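Local coordinates for protein Ta0487 (Thermoplasma acidophilum, PDB 3KBQ) that is of unknown function but belongs to the CinA family, this piece being its probable molybdopterin-binding domain, at residues Leu60-Leu72 against Ala141-Val153. Sequence-based numbering, arbitrary orientation.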
loop_
_atom_site.group_PDB
_atom_site.type_symbol
_atom_site.label_atom_id
_atom_site.label_comp_id
_atom_site.label_asym_id
_atom_site.label_seq_id
_atom_site.Cartn_x
_atom_site.Cartn_y
_atom_site.Cartn_z
ATOM N N LEU B 60 -11.829 -1.920 -5.803
ATOM C CA LEU B 60 -12.980 -2.589 -6.427
ATOM C C LEU B 60 -12.972 -2.382 -7.940
ATOM O O LEU B 60 -13.416 -3.265 -8.712
ATOM C CB LEU B 60 -14.285 -2.083 -5.815
ATOM C CG LEU B 60 -14.702 -2.640 -4.452
ATOM C CD1 LEU B 60 -15.873 -1.771 -3.818
ATOM C CD2 LEU B 60 -15.164 -4.132 -4.554
ATOM N N GLU B 61 -12.420 -1.252 -8.377
ATOM C CA GLU B 61 -12.302 -0.977 -9.807
ATOM C C GLU B 61 -11.347 -2.003 -10.473
ATOM O O GLU B 61 -11.531 -2.365 -11.602
ATOM C CB GLU B 61 -11.743 0.429 -9.962
ATOM C CG GLU B 61 -11.383 0.840 -11.334
ATOM C CD GLU B 61 -10.856 2.308 -11.352
ATOM O OE1 GLU B 61 -10.983 3.058 -10.336
ATOM O OE2 GLU B 61 -10.290 2.696 -12.400
ATOM N N VAL B 62 -10.323 -2.467 -9.780
ATOM C CA VAL B 62 -9.306 -3.319 -10.440
ATOM C C VAL B 62 -9.333 -4.808 -10.023
ATOM O O VAL B 62 -8.567 -5.641 -10.555
ATOM C CB VAL B 62 -7.885 -2.724 -10.192
ATOM C CG1 VAL B 62 -7.828 -1.290 -10.695
ATOM C CG2 VAL B 62 -7.462 -2.798 -8.632
ATOM N N SER B 63 -10.198 -5.164 -9.075
ATOM C CA SER B 63 -10.223 -6.534 -8.590
ATOM C C SER B 63 -11.641 -6.981 -8.210
ATOM O O SER B 63 -12.490 -6.150 -7.893
ATOM C CB SER B 63 -9.236 -6.729 -7.422
ATOM O OG SER B 63 -9.625 -5.925 -6.351
ATOM N N ASP B 64 -11.881 -8.294 -8.245
ATOM C CA ASP B 64 -13.136 -8.858 -7.839
ATOM C C ASP B 64 -13.148 -9.355 -6.401
ATOM O O ASP B 64 -14.206 -9.701 -5.889
ATOM C CB ASP B 64 -13.591 -9.973 -8.790
ATOM C CG ASP B 64 -14.142 -9.431 -10.123
ATOM O OD1 ASP B 64 -14.108 -8.178 -10.374
ATOM O OD2 ASP B 64 -14.623 -10.276 -10.923
ATOM N N LEU B 65 -11.996 -9.354 -5.742
ATOM C CA LEU B 65 -11.947 -9.715 -4.324
ATOM C C LEU B 65 -11.010 -8.718 -3.658
ATOM O O LEU B 65 -9.877 -8.499 -4.135
ATOM C CB LEU B 65 -11.390 -11.121 -4.122
ATOM C CG LEU B 65 -10.994 -11.477 -2.662
ATOM C CD1 LEU B 65 -12.208 -11.488 -1.736
ATOM C CD2 LEU B 65 -10.346 -12.841 -2.625
ATOM N N VAL B 66 -11.485 -8.105 -2.587
ATOM C CA VAL B 66 -10.743 -7.061 -1.885
ATOM C C VAL B 66 -10.666 -7.468 -0.430
ATOM O O VAL B 66 -11.701 -7.798 0.193
ATOM C CB VAL B 66 -11.476 -5.680 -2.031
ATOM C CG1 VAL B 66 -10.802 -4.593 -1.196
ATOM C CG2 VAL B 66 -11.482 -5.256 -3.532
ATOM N N VAL B 67 -9.448 -7.515 0.132
ATOM C CA VAL B 67 -9.347 -7.858 1.562
ATOM C C VAL B 67 -8.675 -6.720 2.284
ATOM O O VAL B 67 -7.599 -6.268 1.830
ATOM C CB VAL B 67 -8.509 -9.183 1.806
ATOM C CG1 VAL B 67 -8.499 -9.548 3.309
ATOM C CG2 VAL B 67 -9.030 -10.371 0.939
ATOM N N SER B 68 -9.303 -6.191 3.342
ATOM C CA SER B 68 -8.700 -5.110 4.154
ATOM C C SER B 68 -8.385 -5.621 5.562
ATOM O O SER B 68 -9.040 -6.550 6.065
ATOM C CB SER B 68 -9.591 -3.863 4.287
ATOM O OG SER B 68 -10.757 -4.146 5.068
ATOM N N SER B 69 -7.367 -5.054 6.195
ATOM C CA SER B 69 -7.232 -5.269 7.626
ATOM C C SER B 69 -6.921 -3.962 8.328
ATOM O O SER B 69 -6.276 -3.071 7.755
ATOM C CB SER B 69 -6.155 -6.296 7.955
ATOM O OG SER B 69 -4.877 -5.718 7.718
ATOM N N GLY B 70 -7.326 -3.878 9.597
ATOM C CA GLY B 70 -7.079 -2.690 10.359
ATOM C C GLY B 70 -8.312 -1.806 10.500
ATOM O O GLY B 70 -9.171 -1.793 9.643
ATOM N N GLY B 71 -8.373 -1.044 11.579
ATOM C CA GLY B 71 -9.425 -0.023 11.765
ATOM C C GLY B 71 -10.780 -0.602 12.170
ATOM O O GLY B 71 -11.838 0.005 11.908
ATOM N N LEU B 72 -10.737 -1.779 12.793
ATOM C CA LEU B 72 -11.927 -2.450 13.364
ATOM C C LEU B 72 -11.579 -2.706 14.788
ATOM O O LEU B 72 -10.561 -3.393 15.055
ATOM C CB LEU B 72 -12.132 -3.845 12.753
ATOM C CG LEU B 72 -13.139 -4.062 11.638
ATOM C CD1 LEU B 72 -12.768 -3.131 10.567
ATOM C CD2 LEU B 72 -13.094 -5.538 11.151
ATOM N N ALA B 141 -20.883 -8.165 -0.185
ATOM C CA ALA B 141 -20.942 -8.338 -1.653
ATOM C C ALA B 141 -21.275 -6.968 -2.268
ATOM O O ALA B 141 -22.161 -6.253 -1.783
ATOM C CB ALA B 141 -21.978 -9.380 -2.028
ATOM N N VAL B 142 -20.521 -6.586 -3.282
ATOM C CA VAL B 142 -20.774 -5.366 -4.029
ATOM C C VAL B 142 -20.933 -5.844 -5.473
ATOM O O VAL B 142 -19.943 -6.209 -6.127
ATOM C CB VAL B 142 -19.584 -4.357 -3.904
ATOM C CG1 VAL B 142 -19.919 -3.017 -4.611
ATOM C CG2 VAL B 142 -19.233 -4.101 -2.463
ATOM N N GLY B 143 -22.165 -5.799 -5.964
ATOM C CA GLY B 143 -22.617 -6.605 -7.138
ATOM C C GLY B 143 -22.047 -8.023 -7.003
ATOM O O GLY B 143 -22.233 -8.685 -5.974
ATOM N N GLY B 144 -21.267 -8.450 -7.980
ATOM C CA GLY B 144 -20.647 -9.774 -7.957
ATOM C C GLY B 144 -19.267 -9.785 -7.329
ATOM O O GLY B 144 -18.566 -10.805 -7.377
ATOM N N LYS B 145 -18.857 -8.666 -6.739
ATOM C CA LYS B 145 -17.519 -8.601 -6.136
ATOM C C LYS B 145 -17.610 -8.937 -4.661
ATOM O O LYS B 145 -18.664 -8.783 -4.070
ATOM C CB LYS B 145 -16.869 -7.224 -6.346
ATOM C CG LYS B 145 -16.552 -6.980 -7.823
ATOM C CD LYS B 145 -16.086 -5.505 -8.071
ATOM C CE LYS B 145 -15.901 -5.266 -9.593
ATOM N NZ LYS B 145 -14.492 -5.509 -10.090
ATOM N N LYS B 146 -16.513 -9.384 -4.057
ATOM C CA LYS B 146 -16.555 -9.640 -2.606
ATOM C C LYS B 146 -15.530 -8.832 -1.837
ATOM O O LYS B 146 -14.453 -8.550 -2.342
ATOM C CB LYS B 146 -16.383 -11.121 -2.359
ATOM C CG LYS B 146 -17.657 -11.883 -2.768
ATOM C CD LYS B 146 -17.923 -13.105 -1.847
ATOM C CE LYS B 146 -17.116 -14.328 -2.320
ATOM N NZ LYS B 146 -17.437 -15.533 -1.480
ATOM N N VAL B 147 -15.875 -8.458 -0.612
ATOM C CA VAL B 147 -15.024 -7.593 0.179
ATOM C C VAL B 147 -14.979 -8.235 1.561
ATOM O O VAL B 147 -16.022 -8.527 2.154
ATOM C CB VAL B 147 -15.562 -6.175 0.286
ATOM C CG1 VAL B 147 -14.614 -5.319 1.123
ATOM C CG2 VAL B 147 -15.695 -5.518 -1.097
ATOM N N ILE B 148 -13.785 -8.532 2.028
ATOM C CA ILE B 148 -13.577 -9.115 3.370
ATOM C C ILE B 148 -12.867 -8.056 4.221
ATOM O O ILE B 148 -11.771 -7.593 3.859
ATOM C CB ILE B 148 -12.669 -10.364 3.287
ATOM C CG1 ILE B 148 -13.297 -11.450 2.394
ATOM C CG2 ILE B 148 -12.360 -10.926 4.672
ATOM C CD1 ILE B 148 -14.155 -12.392 3.167
ATOM N N ILE B 149 -13.470 -7.676 5.342
ATOM C CA ILE B 149 -12.949 -6.569 6.159
ATOM C C ILE B 149 -12.566 -7.190 7.504
ATOM O O ILE B 149 -13.439 -7.774 8.177
ATOM C CB ILE B 149 -14.021 -5.450 6.281
ATOM C CG1 ILE B 149 -14.337 -4.855 4.900
ATOM C CG2 ILE B 149 -13.591 -4.313 7.293
ATOM C CD1 ILE B 149 -15.586 -3.904 4.940
ATOM N N LEU B 150 -11.275 -7.102 7.857
ATOM C CA LEU B 150 -10.691 -7.865 8.974
ATOM C C LEU B 150 -10.085 -6.926 10.001
ATOM O O LEU B 150 -9.751 -5.791 9.649
ATOM C CB LEU B 150 -9.608 -8.801 8.459
ATOM C CG LEU B 150 -10.038 -9.828 7.394
ATOM C CD1 LEU B 150 -8.852 -10.643 6.859
ATOM C CD2 LEU B 150 -11.086 -10.691 8.040
ATOM N N PRO B 151 -9.975 -7.373 11.269
ATOM C CA PRO B 151 -9.242 -6.621 12.319
ATOM C C PRO B 151 -7.783 -6.540 11.971
ATOM O O PRO B 151 -7.275 -7.351 11.176
ATOM C CB PRO B 151 -9.357 -7.502 13.563
ATOM C CG PRO B 151 -10.572 -8.386 13.323
ATOM C CD PRO B 151 -10.638 -8.570 11.806
ATOM N N GLY B 152 -7.092 -5.589 12.584
ATOM C CA GLY B 152 -5.660 -5.400 12.253
ATOM C C GLY B 152 -4.774 -6.230 13.179
ATOM O O GLY B 152 -3.588 -6.409 12.926
ATOM N N VAL B 153 -5.329 -6.707 14.279
ATOM C CA VAL B 153 -4.556 -7.621 15.158
ATOM C C VAL B 153 -4.231 -8.940 14.413
ATOM O O VAL B 153 -5.154 -9.674 14.072
ATOM C CB VAL B 153 -5.331 -7.906 16.445
ATOM C CG1 VAL B 153 -4.597 -9.001 17.317
ATOM C CG2 VAL B 153 -5.499 -6.580 17.240
HETATM O O HOH W 1 -10.090 -3.762 7.815
#
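Lys145 NZ makes a salt bridge with Asp64 OD1 at 2.7 Å, meeting that oxygen nearly along its C-O axis. The contact joins strands 65-69 and 145-150, parallel neighbours in the mixed sheet of the probable molybdopterin-binding domain. The same ammonium donates to Leu60 O at 2.8 Å and to Ser63 O at 3.0 Å. It reaches Leu60 O almost end-on, with a C=O...N angle of 171°, but lies above the plane of the Ser63 carbonyl. A bend at the last torsion of Lys145 (chi4 -93°) turns NZ into this three-oxygen grip at the end of helix 49-62. With an alanine here the Asp64 carboxylate would probably be left without its mate, and the carbonyls of Leu60 and Ser63 without this donor.

Beyond the grip, backbone bonds pass from Lys146 N to Asp64 O through to Gly70 N and Leu150 O. Strand 5-11 pairs with the other edge of 65-69.

On the face bearing Val66 and Val147, the Leu60 and Val147 side chains cross at about a right angle, with Leu60 CD2 3.8 Å from Val147 CG2. Phe56 of helix 49-62 also packs on both valines. On the reverse face, Val67 CG1 meets Leu150 CD1 at 3.7 Å, and Met157 of helix 154-163 packs on Leu150.

At the C-terminal ends of the strands, Leu72 packs against residues 149-151. Its CD1 touches Ile149 CG2 at 3.6 Å, while CD2 lies against the Leu150-Pro151 peptide. Gly70 and Gly152 pass closely, their CA atoms 3.6 Å apart; a side chain on Gly152 would run into Gly70. One water accepts from Ser68 OG and donates to Gly70 O and Leu150 O, both 2.8 Å from the water oxygen.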